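Local atomic coordinates of magnesium-protoporphyrin O-methyltransferase (Synechocystis sp., PDB entry 4QDJ), a protein that transfers a methyl group from S-adenosylmethionine to magnesium-protoporphyrin IX, giving its monomethyl ester in chlorophyll biosynthesis. Residues P79-G84 / E106-G111. Residues are numbered along the deposited sequence; the frame is centred on the assembly and turned at random.
Sequences PLAQAG and EVLAYG
In the Rossmann-like, class I methyltransferase fold of this enzyme, the C-terminal turns of helices 77-82 and 94-108 meet through Ala81 and Gln82 on one side and Val107 and Leu108 on the other. Leu108 reaches across with both branches: its CD1 lies against the methyl CB of Ala81 at 4.1 Å, while its CD2 packs closely on CG of Gln82, 3.5 Å away. With CG anti to its carbonyl carbon (chi1 -75°) and the chain extended beyond it, Gln82 crosses Leu108 at about a right angle and carries its amide on to Val107, where NE2 comes to 4.0 Å from CG2. The amide also joins the helices through water: NE2 of Gln82 donates to a water molecule at 3.0 Å, which in turn donates to the carbonyl O of Val107. Both helices end here, 77-82 in a Schellman motif at Gly84 and 94-108 in a type II' turn from Leu108 to Gly111. Pro114, in the loop leading to strand 115-118, touches both Ala81 and Leu108, and Asn112 hydrogen-bonds to the carbonyl O of Ala81; on another face of helix 77-82, Leu80 packs against Val52 and Leu55 of helix 35-58.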
loop_
_atom_site.group_PDB
_atom_site.type_symbol
_atom_site.label_atom_id
_atom_site.label_comp_id
_atom_site.label_asym_id
_atom_site.label_seq_id
_atom_site.Cartn_x
_atom_site.Cartn_y
_atom_site.Cartn_z
ATOM N N PRO A 79 -12.479 1.067 -0.444
ATOM C CA PRO A 79 -13.305 -0.130 -0.228
ATOM C C PRO A 79 -13.246 -0.701 1.192
ATOM O O PRO A 79 -14.229 -1.296 1.635
ATOM C CB PRO A 79 -12.755 -1.140 -1.245
ATOM C CG PRO A 79 -11.427 -0.612 -1.654
ATOM C CD PRO A 79 -11.523 0.876 -1.548
ATOM N N LEU A 80 -12.133 -0.526 1.900
ATOM C CA LEU A 80 -12.079 -0.966 3.292
ATOM C C LEU A 80 -13.018 -0.130 4.159
ATOM O O LEU A 80 -13.712 -0.662 5.024
ATOM C CB LEU A 80 -10.652 -0.921 3.843
ATOM C CG LEU A 80 -9.696 -1.978 3.283
ATOM C CD1 LEU A 80 -8.336 -1.876 3.959
ATOM C CD2 LEU A 80 -10.278 -3.378 3.456
ATOM N N ALA A 81 -13.044 1.177 3.915
ATOM C CA ALA A 81 -13.942 2.068 4.645
ATOM C C ALA A 81 -15.400 1.757 4.321
ATOM O O ALA A 81 -16.261 1.802 5.199
ATOM C CB ALA A 81 -13.624 3.521 4.334
ATOM N N GLN A 82 -15.668 1.444 3.056
ATOM C CA GLN A 82 -17.006 1.051 2.627
ATOM C C GLN A 82 -17.480 -0.187 3.380
ATOM O O GLN A 82 -18.671 -0.337 3.664
ATOM C CB GLN A 82 -17.031 0.793 1.115
ATOM C CG GLN A 82 -16.998 2.061 0.275
ATOM C CD GLN A 82 -16.858 1.791 -1.215
ATOM O OE1 GLN A 82 -16.040 0.974 -1.637
ATOM N NE2 GLN A 82 -17.660 2.484 -2.019
ATOM N N ALA A 83 -16.537 -1.066 3.712
ATOM C CA ALA A 83 -16.846 -2.299 4.432
ATOM C C ALA A 83 -16.887 -2.097 5.947
ATOM O O ALA A 83 -17.110 -3.046 6.701
ATOM C CB ALA A 83 -15.851 -3.393 4.062
ATOM N N GLY A 84 -16.664 -0.863 6.391
ATOM C CA GLY A 84 -16.799 -0.528 7.797
ATOM C C GLY A 84 -15.518 -0.346 8.596
ATOM O O GLY A 84 -15.575 -0.042 9.788
ATOM N N GLU A 106 -16.410 12.008 -2.825
ATOM C CA GLU A 106 -17.375 11.832 -3.903
ATOM C C GLU A 106 -18.225 10.580 -3.726
ATOM O O GLU A 106 -19.414 10.578 -4.043
ATOM C CB GLU A 106 -16.665 11.787 -5.258
ATOM C CG GLU A 106 -16.135 13.130 -5.736
ATOM C CD GLU A 106 -15.402 13.025 -7.059
ATOM O OE1 GLU A 106 -15.257 11.897 -7.571
ATOM O OE2 GLU A 106 -14.970 14.072 -7.586
ATOM N N VAL A 107 -17.619 9.516 -3.214
ATOM C CA VAL A 107 -18.303 8.231 -3.150
ATOM C C VAL A 107 -18.829 7.897 -1.750
ATOM O O VAL A 107 -19.795 7.148 -1.609
ATOM C CB VAL A 107 -17.406 7.088 -3.693
ATOM C CG1 VAL A 107 -16.344 6.705 -2.681
ATOM C CG2 VAL A 107 -18.244 5.886 -4.068
ATOM N N LEU A 108 -18.211 8.471 -0.721
ATOM C CA LEU A 108 -18.589 8.158 0.655
ATOM C C LEU A 108 -19.373 9.274 1.335
ATOM O O LEU A 108 -20.011 9.046 2.364
ATOM C CB LEU A 108 -17.353 7.822 1.490
ATOM C CG LEU A 108 -16.509 6.666 0.956
ATOM C CD1 LEU A 108 -15.427 6.282 1.945
ATOM C CD2 LEU A 108 -17.403 5.488 0.649
ATOM N N ALA A 109 -19.322 10.471 0.754
ATOM C CA ALA A 109 -19.979 11.648 1.319
ATOM C C ALA A 109 -19.582 11.875 2.777
ATOM O O ALA A 109 -18.406 12.066 3.082
ATOM C CB ALA A 109 -21.497 11.545 1.177
ATOM N N TYR A 110 -20.561 11.835 3.675
ATOM C CA TYR A 110 -20.296 12.077 5.090
ATOM C C TYR A 110 -20.397 10.812 5.932
ATOM O O TYR A 110 -20.519 10.874 7.156
ATOM C CB TYR A 110 -21.220 13.170 5.625
ATOM C CG TYR A 110 -21.059 14.465 4.872
ATOM C CD1 TYR A 110 -19.978 15.300 5.120
ATOM C CD2 TYR A 110 -21.967 14.839 3.894
ATOM C CE1 TYR A 110 -19.815 16.481 4.428
ATOM C CE2 TYR A 110 -21.815 16.018 3.195
ATOM C CZ TYR A 110 -20.737 16.836 3.466
ATOM O OH TYR A 110 -20.578 18.011 2.773
ATOM N N GLY A 111 -20.335 9.664 5.269
ATOM C CA GLY A 111 -20.330 8.393 5.963
ATOM C C GLY A 111 -18.945 8.049 6.471
ATOM O O GLY A 111 -18.126 8.930 6.736
HETATM O O HOH W 1 -19.974 4.208 -1.276
#